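PDB 6UID: EscD/YscD/HrpQ family type III secretion system inner membrane ring protein from Pseudomonas aeruginosa, which probably helps build the inner-membrane ring of the type III secretion basal body, its cytosolic domain serving as the interface with the sorting platform. Local coordinates for residues A[41-51]-A[89-97]; A[56-64]-A[75-83]. All blocks are in the same frame, centred on the assembly; numbering follows the deposited sequence. Where two conformers were deposited one is given.

Contact 1: residues A[41-51]-A[89-97]; sequences DEGIAAVHLVL and TCGPLRWTF. Unlike the reference sequence in segment 89-97: Thr96 (reference Ala).
In the core of this beta sandwich, of the FHA-like kind, His48, just before strand 49-54, and Leu49 at its start meet Cys90, Leu93 and Trp95 of the other sheet. His48 NE2 donates to Cys90 O at 2.8 Å in a nearly straight bond (170°) that lies in the imidazole plane. The same carbonyl oxygen takes Leu93 N from the opposite face of its plane, so two donors grip the start of the type II' turn from Cys90 to Leu93. The other ring nitrogen, His48 ND1, accepts from Ala45 N at 3.1 Å. Histidine suits this buried place because its two nitrogens, one donor and one acceptor, fix the ring's rotation and join the 41-48 loop to the 90-93 turn. Ile44 CD1 covers one face of the imidazole and also meets Pro92 CG at 3.8 Å. That proline, rigid and suited to a turn corner, lies against Glu42 O as well, while a water bridges Pro92 O and Asp41 OD2. Deeper in, Leu49 has CG opposite its backbone nitrogen (chi1 -179°), which sends CD2 to Trp95 NE1 at 3.5 Å and to Leu93 CD2 at 3.9 Å. Leu51 CD1 approaches Trp95 CH2 at 3.8 Å, so two branched leucines fit against the broad indole. Phe9 and Ile7 of strand 5-9 also touch Trp95. Such apolar packing between facing sheets is characteristic of a beta sandwich.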
ATOM      1  N   ASP A  41     -12.046   0.032  -6.039  1.00 17.83           N
ATOM      2  CA  ASP A  41     -11.683   1.363  -6.512  1.00 16.34           C
ATOM      3  C   ASP A  41     -11.401   1.257  -8.002  1.00 19.53           C
ATOM      4  O   ASP A  41     -11.054   0.189  -8.517  1.00 21.41           O
ATOM      5  CB  ASP A  41     -10.457   1.890  -5.747  1.00 16.31           C
ATOM      6  CG  ASP A  41     -10.253   3.407  -5.858  1.00 17.10           C
ATOM      7  OD1 ASP A  41     -11.114   4.114  -6.444  1.00 20.40           O
ATOM      8  OD2 ASP A  41      -9.218   3.897  -5.349  1.00 21.45           O
ATOM      9  N   GLU A  42     -11.541   2.380  -8.697  1.00 17.90           N
ATOM     10  CA  GLU A  42     -11.230   2.398 -10.112  1.00 19.80           C
ATOM     11  C   GLU A  42      -9.745   2.155 -10.307  1.00 16.83           C
ATOM     12  O   GLU A  42      -8.917   2.770  -9.632  1.00 20.61           O
ATOM     13  CB  GLU A  42     -11.599   3.764 -10.690  1.00 27.47           C
ATOM     14  CG  GLU A  42     -11.458   3.858 -12.203  1.00 53.73           C
ATOM     15  CD  GLU A  42     -12.449   2.969 -12.934  1.00 76.76           C
ATOM     16  OE1 GLU A  42     -13.552   2.734 -12.395  1.00 77.75           O
ATOM     17  OE2 GLU A  42     -12.122   2.503 -14.046  1.00 81.48           O
ATOM     18  N   GLY A  43      -9.402   1.253 -11.225  1.00 19.01           N
ATOM     19  CA  GLY A  43      -8.008   1.000 -11.542  1.00 19.70           C
ATOM     20  C   GLY A  43      -7.327  -0.049 -10.694  1.00 18.77           C
ATOM     21  O   GLY A  43      -6.120  -0.240 -10.836  1.00 21.50           O
ATOM     22  N   ILE A  44      -8.045  -0.705  -9.792  1.00 17.31           N
ATOM     23  CA  ILE A  44      -7.454  -1.772  -8.984  1.00 18.29           C
ATOM     24  C   ILE A  44      -7.473  -3.081  -9.769  1.00 17.52           C
ATOM     25  O   ILE A  44      -8.544  -3.584 -10.140  1.00 18.04           O
ATOM     26  CB  ILE A  44      -8.217  -1.939  -7.665  1.00 16.59           C
ATOM     27  CG1 ILE A  44      -8.128  -0.686  -6.795  1.00 18.98           C
ATOM     28  CG2 ILE A  44      -7.709  -3.178  -6.922  1.00 17.13           C
ATOM     29  CD1 ILE A  44      -6.716  -0.393  -6.243  1.00 20.61           C
ATOM     30  N   ALA A  45      -6.303  -3.689  -9.936  1.00 14.63           N
ATOM     31  CA  ALA A  45      -6.179  -4.939 -10.658  1.00 15.30           C
ATOM     32  C   ALA A  45      -6.712  -6.114  -9.837  1.00 14.96           C
ATOM     33  O   ALA A  45      -6.840  -6.040  -8.611  1.00 14.81           O
ATOM     34  CB  ALA A  45      -4.721  -5.186 -11.035  1.00 15.96           C
ATOM     35  N   ALA A  46      -6.984  -7.221 -10.535  1.00 16.23           N
ATOM     36  CA  ALA A  46      -7.457  -8.440  -9.875  1.00 15.65           C
ATOM     37  C   ALA A  46      -6.555  -8.823  -8.705  1.00 17.40           C
ATOM     38  O   ALA A  46      -7.034  -9.089  -7.585  1.00 15.22           O
ATOM     39  CB  ALA A  46      -7.533  -9.579 -10.884  1.00 17.47           C
ATOM     40  N   VAL A  47      -5.239  -8.828  -8.945  1.00 15.56           N
ATOM     41  CA  VAL A  47      -4.222  -8.832  -7.893  1.00 13.83           C
ATOM     42  C   VAL A  47      -3.386  -7.581  -8.104  1.00 14.39           C
ATOM     43  O   VAL A  47      -2.624  -7.474  -9.081  1.00 17.69           O
ATOM     44  CB  VAL A  47      -3.357 -10.098  -7.890  1.00 16.67           C
ATOM     45  CG1 VAL A  47      -2.318 -10.034  -6.781  1.00 17.50           C
ATOM     46  CG2 VAL A  47      -4.235 -11.330  -7.705  1.00 17.03           C
ATOM     47  N   HIS A  48      -3.551  -6.623  -7.206  1.00 12.20           N
ATOM     48  CA  HIS A  48      -2.945  -5.311  -7.342  1.00 12.39           C
ATOM     49  C   HIS A  48      -1.600  -5.202  -6.638  1.00 13.03           C
ATOM     50  O   HIS A  48      -0.698  -4.509  -7.130  1.00 14.48           O
ATOM     51  CB  HIS A  48      -3.915  -4.280  -6.749  1.00 14.42           C
ATOM     52  CG  HIS A  48      -3.613  -2.876  -7.156  1.00 14.32           C
ATOM     53  ND1 HIS A  48      -3.970  -2.371  -8.389  1.00 16.84           N
ATOM     54  CD2 HIS A  48      -2.988  -1.880  -6.499  1.00 18.34           C
ATOM     55  CE1 HIS A  48      -3.545  -1.122  -8.477  1.00 17.27           C
ATOM     56  NE2 HIS A  48      -2.959  -0.795  -7.344  1.00 16.69           N
ATOM     57  N   LEU A  49      -1.464  -5.840  -5.480  1.00 12.89           N
ATOM     58  CA  LEU A  49      -0.286  -5.737  -4.636  1.00 13.75           C
ATOM     59  C   LEU A  49      -0.181  -7.017  -3.823  1.00 12.73           C
ATOM     60  O   LEU A  49      -1.194  -7.549  -3.368  1.00 13.80           O
ATOM     61  CB  LEU A  49      -0.445  -4.529  -3.711  1.00 14.75           C
ATOM     62  CG  LEU A  49       0.697  -4.207  -2.748  1.00 14.87           C
ATOM     63  CD1 LEU A  49       1.943  -3.872  -3.524  1.00 16.74           C
ATOM     64  CD2 LEU A  49       0.296  -3.041  -1.842  1.00 18.22           C
ATOM     65  N   VAL A  50       1.035  -7.551  -3.680  1.00 12.73           N
ATOM     66  CA  VAL A  50       1.290  -8.738  -2.884  1.00 13.59           C
ATOM     67  C   VAL A  50       2.397  -8.416  -1.903  1.00 13.34           C
ATOM     68  O   VAL A  50       3.471  -7.938  -2.302  1.00 13.49           O
ATOM     69  CB  VAL A  50       1.690  -9.947  -3.744  1.00 14.84           C
ATOM     70  CG1 VAL A  50       1.806 -11.186  -2.885  1.00 16.84           C
ATOM     71  CG2 VAL A  50       0.685 -10.185  -4.822  1.00 16.30           C
ATOM     72  N   LEU A  51       2.134  -8.682  -0.635  1.00 12.47           N
ATOM     73  CA  LEU A  51       3.060  -8.504   0.462  1.00 12.42           C
ATOM     74  C   LEU A  51       3.348  -9.835   1.144  1.00 13.88           C
ATOM     75  O   LEU A  51       2.544 -10.776   1.099  1.00 13.76           O
ATOM     76  CB  LEU A  51       2.437  -7.594   1.527  1.00 13.78           C
ATOM     77  CG  LEU A  51       1.881  -6.270   1.023  1.00 13.92           C
ATOM     78  CD1 LEU A  51       1.126  -5.580   2.147  1.00 16.79           C
ATOM     79  CD2 LEU A  51       2.992  -5.395   0.483  1.00 15.84           C
ATOM     80  N   THR A  89       1.851   3.867  -1.543  1.00 12.77           N
ATOM     81  CA  THR A  89       0.925   3.992  -2.663  1.00 13.58           C
ATOM     82  C   THR A  89       1.259   2.958  -3.720  1.00 13.68           C
ATOM     83  O   THR A  89       2.394   2.498  -3.827  1.00 14.90           O
ATOM     84  CB  THR A  89       0.903   5.383  -3.310  1.00 14.45           C
ATOM     85  OG1 THR A  89       2.210   5.680  -3.835  1.00 15.91           O
ATOM     86  CG2 THR A  89       0.517   6.427  -2.313  1.00 13.50           C
ATOM     87  N   CYS A  90       0.233   2.575  -4.489  1.00 13.89           N
ATOM     88  CA  CYS A  90       0.411   1.705  -5.646  1.00 13.39           C
ATOM     89  C   CYS A  90      -0.729   2.099  -6.591  1.00 15.04           C
ATOM     90  O   CYS A  90      -1.860   1.632  -6.438  1.00 14.34           O
ATOM     91  CB  CYS A  90       0.366   0.245  -5.246  1.00 17.06           C
ATOM     92  SG  CYS A  90       0.957  -0.852  -6.542  1.00 21.51           S
ATOM     93  N   GLY A  91      -0.467   3.096  -7.433  1.00 15.10           N
ATOM     94  CA  GLY A  91      -1.529   3.663  -8.239  1.00 17.63           C
ATOM     95  C   GLY A  91      -2.634   4.233  -7.364  1.00 12.80           C
ATOM     96  O   GLY A  91      -2.373   5.020  -6.447  1.00 14.84           O
ATOM     97  N   PRO A  92      -3.883   3.824  -7.602  1.00 13.33           N
ATOM     98  CA  PRO A  92      -4.981   4.372  -6.799  1.00 13.05           C
ATOM     99  C   PRO A  92      -4.908   4.013  -5.329  1.00 13.47           C
ATOM    100  O   PRO A  92      -5.508   4.710  -4.505  1.00 15.42           O
ATOM    101  CB  PRO A  92      -6.242   3.782  -7.446  1.00 15.36           C
ATOM    102  CG  PRO A  92      -5.773   2.640  -8.250  1.00 25.31           C
ATOM    103  CD  PRO A  92      -4.349   2.873  -8.625  1.00 16.69           C
ATOM    104  N   LEU A  93      -4.210   2.946  -4.964  1.00 13.63           N
ATOM    105  CA  LEU A  93      -4.235   2.478  -3.589  1.00 13.52           C
ATOM    106  C   LEU A  93      -3.303   3.310  -2.712  1.00 13.41           C
ATOM    107  O   LEU A  93      -2.128   3.526  -3.060  1.00 14.11           O
ATOM    108  CB  LEU A  93      -3.783   1.028  -3.536  1.00 13.63           C
ATOM    109  CG  LEU A  93      -3.648   0.404  -2.152  1.00 14.76           C
ATOM    110  CD1 LEU A  93      -4.992   0.299  -1.491  1.00 19.25           C
ATOM    111  CD2 LEU A  93      -2.985  -0.945  -2.283  1.00 16.11           C
ATOM    112  N   ARG A  94      -3.828   3.793  -1.586  1.00 13.70           N
ATOM    113  CA  ARG A  94      -3.036   4.462  -0.561  0.50 13.03           C
ATOM    114  C   ARG A  94      -3.253   3.733   0.763  1.00 14.17           C
ATOM    115  O   ARG A  94      -4.402   3.469   1.148  1.00 14.16           O
ATOM    116  CB  ARG A  94      -3.413   5.936  -0.422  0.50 14.22           C
ATOM    117  CG  ARG A  94      -3.330   6.716  -1.726  0.50 15.50           C
ATOM    118  CD  ARG A  94      -2.634   8.082  -1.582  0.50 20.26           C
ATOM    119  NE  ARG A  94      -3.428   9.082  -0.873  0.50 19.95           N
ATOM    120  CZ  ARG A  94      -3.078  10.366  -0.742  0.50 12.81           C
ATOM    121  NH1 ARG A  94      -3.881  11.188  -0.079  0.50 20.30           N
ATOM    122  NH2 ARG A  94      -1.928  10.836  -1.273  0.50 19.15           N
ATOM    123  N   TRP A  95      -2.166   3.402   1.445  1.00 12.00           N
ATOM    124  CA  TRP A  95      -2.277   2.603   2.656  1.00 13.67           C
ATOM    125  C   TRP A  95      -1.085   2.853   3.559  1.00 12.91           C
ATOM    126  O   TRP A  95      -0.068   3.418   3.144  1.00 12.79           O
ATOM    127  CB  TRP A  95      -2.365   1.107   2.314  1.00 12.52           C
ATOM    128  CG  TRP A  95      -1.157   0.515   1.620  1.00 11.50           C
ATOM    129  CD1 TRP A  95      -0.826   0.640   0.301  1.00 12.35           C
ATOM    130  CD2 TRP A  95      -0.165  -0.322   2.203  1.00 10.86           C
ATOM    131  NE1 TRP A  95       0.313  -0.070   0.038  1.00 12.84           N
ATOM    132  CE2 TRP A  95       0.737  -0.677   1.185  1.00 12.39           C
ATOM    133  CE3 TRP A  95       0.050  -0.816   3.493  1.00 11.12           C
ATOM    134  CZ2 TRP A  95       1.842  -1.499   1.422  1.00 12.69           C
ATOM    135  CZ3 TRP A  95       1.133  -1.643   3.728  1.00 11.96           C
ATOM    136  CH2 TRP A  95       2.042  -1.958   2.702  1.00 13.38           C
ATOM    137  N   THR A  96      -1.210   2.430   4.813  1.00 12.38           N
ATOM    138  CA  THR A  96      -0.074   2.363   5.709  1.00 11.88           C
ATOM    139  C   THR A  96      -0.269   1.184   6.645  1.00 12.96           C
ATOM    140  O   THR A  96      -1.351   0.587   6.709  1.00 12.77           O
ATOM    141  CB  THR A  96       0.101   3.653   6.501  1.00 16.80           C
ATOM    142  OG1 THR A  96       1.434   3.666   7.040  1.00 25.28           O
ATOM    143  CG2 THR A  96      -0.939   3.736   7.592  1.00 14.82           C
ATOM    144  N   PHE A  97       0.768   0.845   7.388  1.00 11.93           N
ATOM    145  CA  PHE A  97       0.675  -0.238   8.349  1.00 12.58           C
ATOM    146  C   PHE A  97       1.416   0.148   9.611  1.00 12.64           C
ATOM    147  O   PHE A  97       2.299   1.020   9.590  1.00 12.99           O
ATOM    148  CB  PHE A  97       1.198  -1.572   7.770  1.00 12.25           C
ATOM    149  CG  PHE A  97       2.703  -1.663   7.696  1.00 12.10           C
ATOM    150  CD1 PHE A  97       3.367  -1.091   6.639  1.00 14.46           C
ATOM    151  CD2 PHE A  97       3.414  -2.310   8.685  1.00 13.44           C
ATOM    152  CE1 PHE A  97       4.779  -1.166   6.583  1.00 14.64           C
ATOM    153  CE2 PHE A  97       4.792  -2.376   8.642  1.00 15.85           C
ATOM    154  CZ  PHE A  97       5.459  -1.815   7.584  1.00 14.41           C
TER
HETATM  155  O   HOH W   1      -7.781   2.258  -3.567  1.00 18.53           O
HETATM  156  O   HOH W   2      -7.748   5.967  -5.410  1.00 25.77           O

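Contact 2: residues A[56-64]-A[75-83]; sequences QGVRLLEWA and AQVAGAILQ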
ATOM      1  N   GLN A  56       8.593  -9.846  12.023  1.00 15.60           N
ATOM      2  CA  GLN A  56       9.639  -8.846  11.936  1.00 14.98           C
ATOM      3  C   GLN A  56       9.277  -7.677  11.028  1.00 15.76           C
ATOM      4  O   GLN A  56       9.853  -6.594  11.187  1.00 18.93           O
ATOM      5  CB  GLN A  56      10.924  -9.494  11.411  1.00 15.71           C
ATOM      6  CG  GLN A  56      11.543 -10.537  12.333  1.00 18.54           C
ATOM      7  CD  GLN A  56      10.812 -11.855  12.359  1.00 19.12           C
ATOM      8  OE1 GLN A  56      10.441 -12.404  11.331  1.00 20.94           O
ATOM      9  NE2 GLN A  56      10.615 -12.385  13.561  1.00 27.62           N
ATOM     10  N   GLY A  57       8.368  -7.855  10.080  1.00 14.75           N
ATOM     11  CA  GLY A  57       8.069  -6.761   9.182  1.00 15.11           C
ATOM     12  C   GLY A  57       7.263  -7.177   7.970  1.00 13.79           C
ATOM     13  O   GLY A  57       6.701  -8.282   7.905  1.00 14.93           O
ATOM     14  N   VAL A  58       7.159  -6.221   7.045  1.00 13.06           N
ATOM     15  CA  VAL A  58       6.330  -6.333   5.856  1.00 13.00           C
ATOM     16  C   VAL A  58       7.218  -6.133   4.642  1.00 14.80           C
ATOM     17  O   VAL A  58       7.898  -5.108   4.531  1.00 14.32           O
ATOM     18  CB  VAL A  58       5.199  -5.292   5.893  1.00 14.54           C
ATOM     19  CG1 VAL A  58       4.457  -5.257   4.575  1.00 15.42           C
ATOM     20  CG2 VAL A  58       4.307  -5.577   7.073  1.00 15.55           C
ATOM     21  N   ARG A  59       7.187  -7.092   3.720  1.00 12.96           N
ATOM     22  CA  ARG A  59       8.005  -7.083   2.516  1.00 12.54           C
ATOM     23  C   ARG A  59       7.130  -6.957   1.274  1.00 12.52           C
ATOM     24  O   ARG A  59       6.106  -7.638   1.155  1.00 12.85           O
ATOM     25  CB  ARG A  59       8.843  -8.358   2.419  1.00 14.11           C
ATOM     26  CG  ARG A  59       9.868  -8.312   1.322  1.00 14.86           C
ATOM     27  CD  ARG A  59      10.655  -9.621   1.199  1.00 14.93           C
ATOM     28  NE  ARG A  59      11.282 -10.068   2.448  1.00 15.66           N
ATOM     29  CZ  ARG A  59      12.479  -9.682   2.878  1.00 14.91           C
ATOM     30  NH1 ARG A  59      13.227  -8.836   2.194  1.00 14.62           N
ATOM     31  NH2 ARG A  59      12.938 -10.186   4.027  1.00 16.16           N
ATOM     32  N   LEU A  60       7.536  -6.090   0.350  1.00 12.37           N
ATOM     33  CA  LEU A  60       6.888  -5.927  -0.938  1.00 13.24           C
ATOM     34  C   LEU A  60       7.342  -7.031  -1.882  1.00 13.66           C
ATOM     35  O   LEU A  60       8.548  -7.235  -2.059  1.00 14.69           O
ATOM     36  CB  LEU A  60       7.318  -4.582  -1.509  1.00 15.40           C
ATOM     37  CG  LEU A  60       6.870  -4.235  -2.915  1.00 15.75           C
ATOM     38  CD1 LEU A  60       5.352  -4.105  -2.999  1.00 17.18           C
ATOM     39  CD2 LEU A  60       7.568  -2.950  -3.335  1.00 16.18           C
ATOM     40  N   LEU A  61       6.390  -7.745  -2.491  1.00 13.92           N
ATOM     41  CA  LEU A  61       6.723  -8.826  -3.425  1.00 14.26           C
ATOM     42  C   LEU A  61       6.386  -8.526  -4.877  1.00 16.07           C
ATOM     43  O   LEU A  61       7.240  -8.703  -5.758  1.00 19.28           O
ATOM     44  CB  LEU A  61       6.034 -10.139  -3.019  1.00 16.99           C
ATOM     45  CG  LEU A  61       6.497 -10.758  -1.705  1.00 23.36           C
ATOM     46  CD1 LEU A  61       5.740 -12.068  -1.466  1.00 26.73           C
ATOM     47  CD2 LEU A  61       7.981 -10.998  -1.693  1.00 26.87           C
ATOM     48  N   GLU A  62       5.150  -8.135  -5.167  1.00 14.26           N
ATOM     49  CA  GLU A  62       4.654  -8.048  -6.536  1.00 15.78           C
ATOM     50  C   GLU A  62       3.578  -6.978  -6.602  1.00 14.06           C
ATOM     51  O   GLU A  62       2.977  -6.611  -5.584  1.00 15.15           O
ATOM     52  CB  GLU A  62       3.997  -9.361  -7.013  1.00 21.90           C
ATOM     53  CG  GLU A  62       4.811 -10.617  -6.806  1.00 28.02           C
ATOM     54  CD  GLU A  62       4.015 -11.883  -7.102  1.00 46.26           C
ATOM     55  OE1 GLU A  62       2.973 -11.792  -7.786  1.00 38.81           O
ATOM     56  OE2 GLU A  62       4.429 -12.965  -6.638  1.00 47.60           O
ATOM     57  N   TRP A  63       3.324  -6.487  -7.818  1.00 14.79           N
ATOM     58  CA  TRP A  63       2.283  -5.491  -8.020  1.00 14.94           C
ATOM     59  C   TRP A  63       1.816  -5.478  -9.472  1.00 16.05           C
ATOM     60  O   TRP A  63       2.475  -6.010 -10.368  1.00 19.51           O
ATOM     61  CB  TRP A  63       2.757  -4.104  -7.614  1.00 16.98           C
ATOM     62  CG  TRP A  63       3.970  -3.647  -8.358  1.00 14.97           C
ATOM     63  CD1 TRP A  63       3.996  -2.952  -9.529  1.00 16.27           C
ATOM     64  CD2 TRP A  63       5.331  -3.872  -7.992  1.00 14.74           C
ATOM     65  NE1 TRP A  63       5.297  -2.718  -9.918  1.00 17.11           N
ATOM     66  CE2 TRP A  63       6.136  -3.269  -8.980  1.00 16.56           C
ATOM     67  CE3 TRP A  63       5.943  -4.507  -6.914  1.00 14.86           C
ATOM     68  CZ2 TRP A  63       7.536  -3.280  -8.913  1.00 17.43           C
ATOM     69  CZ3 TRP A  63       7.324  -4.512  -6.857  1.00 16.41           C
ATOM     70  CH2 TRP A  63       8.094  -3.911  -7.847  1.00 17.85           C
ATOM     71  N   ALA A  64       0.678  -4.818  -9.676  1.00 17.18           N
ATOM     72  CA  ALA A  64       0.010  -4.790 -10.969  1.00 20.40           C
ATOM     73  C   ALA A  64       0.809  -4.051 -12.030  1.00 19.34           C
ATOM     74  O   ALA A  64       1.410  -3.011 -11.771  1.00 19.64           O
ATOM     75  CB  ALA A  64      -1.336  -4.085 -10.829  1.00 29.09           C
ATOM     76  N   ALA A  75       9.986   5.292  -5.373  1.00 18.19           N
ATOM     77  CA  ALA A  75       9.693   3.989  -5.952  1.00 16.34           C
ATOM     78  C   ALA A  75      10.426   2.899  -5.197  1.00 17.07           C
ATOM     79  O   ALA A  75      11.603   3.038  -4.855  1.00 19.88           O
ATOM     80  CB  ALA A  75      10.101   3.950  -7.421  1.00 19.73           C
ATOM     81  N   GLN A  76       9.717   1.802  -4.968  1.00 15.42           N
ATOM     82  CA  GLN A  76      10.240   0.637  -4.276  1.00 15.98           C
ATOM     83  C   GLN A  76      10.420  -0.509  -5.261  1.00 17.86           C
ATOM     84  O   GLN A  76       9.723  -0.591  -6.277  1.00 20.18           O
ATOM     85  CB  GLN A  76       9.295   0.203  -3.160  1.00 16.40           C
ATOM     86  CG  GLN A  76       9.066   1.256  -2.085  1.00 16.16           C
ATOM     87  CD  GLN A  76      10.341   1.647  -1.398  1.00 19.32           C
ATOM     88  OE1 GLN A  76      10.997   0.797  -0.779  1.00 21.35           O
ATOM     89  NE2 GLN A  76      10.726   2.921  -1.515  1.00 16.95           N
ATOM     90  N   VAL A  77      11.343  -1.404  -4.934  1.00 18.09           N
ATOM     91  CA  VAL A  77      11.599  -2.588  -5.747  1.00 18.05           C
ATOM     92  C   VAL A  77      11.152  -3.840  -5.003  1.00 17.77           C
ATOM     93  O   VAL A  77      10.972  -3.859  -3.776  1.00 16.28           O
ATOM     94  CB  VAL A  77      13.080  -2.694  -6.168  1.00 17.87           C
ATOM     95  CG1 VAL A  77      13.450  -1.488  -7.022  1.00 21.71           C
ATOM     96  CG2 VAL A  77      13.986  -2.833  -4.946  1.00 20.71           C
ATOM     97  N   ALA A  78      10.979  -4.912  -5.770  1.00 15.78           N
ATOM     98  CA  ALA A  78      10.615  -6.192  -5.187  1.00 15.95           C
ATOM     99  C   ALA A  78      11.627  -6.594  -4.125  1.00 15.83           C
ATOM    100  O   ALA A  78      12.841  -6.478  -4.324  1.00 16.93           O
ATOM    101  CB  ALA A  78      10.560  -7.268  -6.276  1.00 19.42           C
ATOM    102  N   GLY A  79      11.120  -7.043  -2.989  1.00 14.86           N
ATOM    103  CA  GLY A  79      11.939  -7.494  -1.896  1.00 16.68           C
ATOM    104  C   GLY A  79      12.157  -6.449  -0.832  1.00 15.14           C
ATOM    105  O   GLY A  79      12.710  -6.765   0.225  1.00 15.64           O
ATOM    106  N   ALA A  80      11.740  -5.214  -1.086  1.00 15.43           N
ATOM    107  CA  ALA A  80      11.964  -4.144  -0.123  1.00 15.34           C
ATOM    108  C   ALA A  80      11.180  -4.383   1.163  1.00 13.42           C
ATOM    109  O   ALA A  80      10.053  -4.874   1.147  1.00 13.49           O
ATOM    110  CB  ALA A  80      11.501  -2.820  -0.725  1.00 19.25           C
ATOM    111  N   ILE A  81      11.802  -4.053   2.283  1.00 14.49           N
ATOM    112  CA  ILE A  81      11.123  -3.997   3.572  1.00 13.22           C
ATOM    113  C   ILE A  81      10.517  -2.609   3.704  1.00 14.38           C
ATOM    114  O   ILE A  81      11.221  -1.599   3.574  1.00 16.71           O
ATOM    115  CB  ILE A  81      12.088  -4.291   4.729  1.00 16.45           C
ATOM    116  CG1 ILE A  81      12.589  -5.746   4.681  1.00 18.74           C
ATOM    117  CG2 ILE A  81      11.433  -3.977   6.075  1.00 18.35           C
ATOM    118  CD1 ILE A  81      11.542  -6.800   4.882  1.00 17.39           C
ATOM    119  N   LEU A  82       9.220  -2.563   3.930  1.00 13.37           N
ATOM    120  CA  LEU A  82       8.486  -1.309   4.018  1.00 13.37           C
ATOM    121  C   LEU A  82       8.469  -0.811   5.457  1.00 17.25           C
ATOM    122  O   LEU A  82       8.623  -1.590   6.404  1.00 17.79           O
ATOM    123  CB  LEU A  82       7.085  -1.503   3.473  1.00 12.76           C
ATOM    124  CG  LEU A  82       7.014  -1.914   2.002  1.00 14.63           C
ATOM    125  CD1 LEU A  82       5.542  -2.093   1.612  1.00 14.62           C
ATOM    126  CD2 LEU A  82       7.725  -0.934   1.085  1.00 16.07           C
ATOM    127  N   GLN A  83       8.339   0.509   5.614  1.00 15.19           N
ATOM    128  CA  GLN A  83       8.424   1.157   6.917  1.00 15.76           C
ATOM    129  C   GLN A  83       7.045   1.451   7.499  1.00 15.60           C
ATOM    130  O   GLN A  83       6.187   2.051   6.843  1.00 15.21           O
ATOM    131  CB  GLN A  83       9.260   2.433   6.848  1.00 19.88           C
ATOM    132  CG  GLN A  83      10.781   2.132   6.859  1.00 52.90           C
ATOM    133  CD  GLN A  83      11.217   1.186   7.992  1.00 80.40           C
ATOM    134  OE1 GLN A  83      11.877   0.172   7.750  1.00 58.83           O
ATOM    135  NE2 GLN A  83      10.844   1.518   9.226  1.00 80.56           N
TER
HETATM  136  O   HOH W   3       8.491  -3.748   8.026  1.00 15.60           O
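Val58 and Leu82 begin the contact, with Leu82 N giving a straight bond of 2.9 Å to Val58 O. A water adds a second link, accepting from Val58 N and donating to Leu82 O. Their apolar side chains suit the inner side, where Phe97 touches both. Next, Arg59 forms a single beta bridge with Ile81, by which the irregular segment 75-83 lines the outer edge of strand 57-63, the last strand of the four-stranded sheet of the sandwich. The Arg59 side chain bends at chi3 (-54°), turning its guanidinium back over the other segment. Arg59 NH1 donates to Gly79 O at 2.9 Å, tilted slightly from the guanidinium plane, and Ile81 CD1 sits over the centre of one guanidinium face, 3.6 Å from Arg59 CZ. Leu60 uses both backbone polar atoms: its N donates to Ala80 O at 2.9 Å, and its O accepts from Gly79 N at 2.7 Å. Gly79 is the third residue of the type II turn from Val77 to Ala80, where a CB would be jammed against the carbonyl oxygen of Ala78, which calls for glycine. The side chain of Leu60 is directed toward 75-83, CD2 lying 3.6 Å from Gln76 CB and also near Val77 O. Finally Trp63 brings its ring edge to the turn, CH2 standing 3.7 Å from Ala78 N, while Pro69 touches the same side chain.

Overall arrangement
The centres of the two contacts lie 13 Å apart, within the same cytoplasmic domain. Along the chain the order is 41-51, 56-64, 75-83, 89-97, so both segments of contact 2 fall between those of contact 1. Strands 49-54 and 57-63 follow one another and are antiparallel neighbours in the four-stranded sheet, and Val50 N probably bonds to Glu62 O between them. Leu49 against Leu60, and Phe97 CZ against Leu82 O, carry the packing from one contact to the other. Contact 1 packs the four-stranded sheet face to face with the six-stranded one, whereas contact 2 lines the edge of the smaller sheet. This is the cytosolic domain, which probably faces the sorting platform.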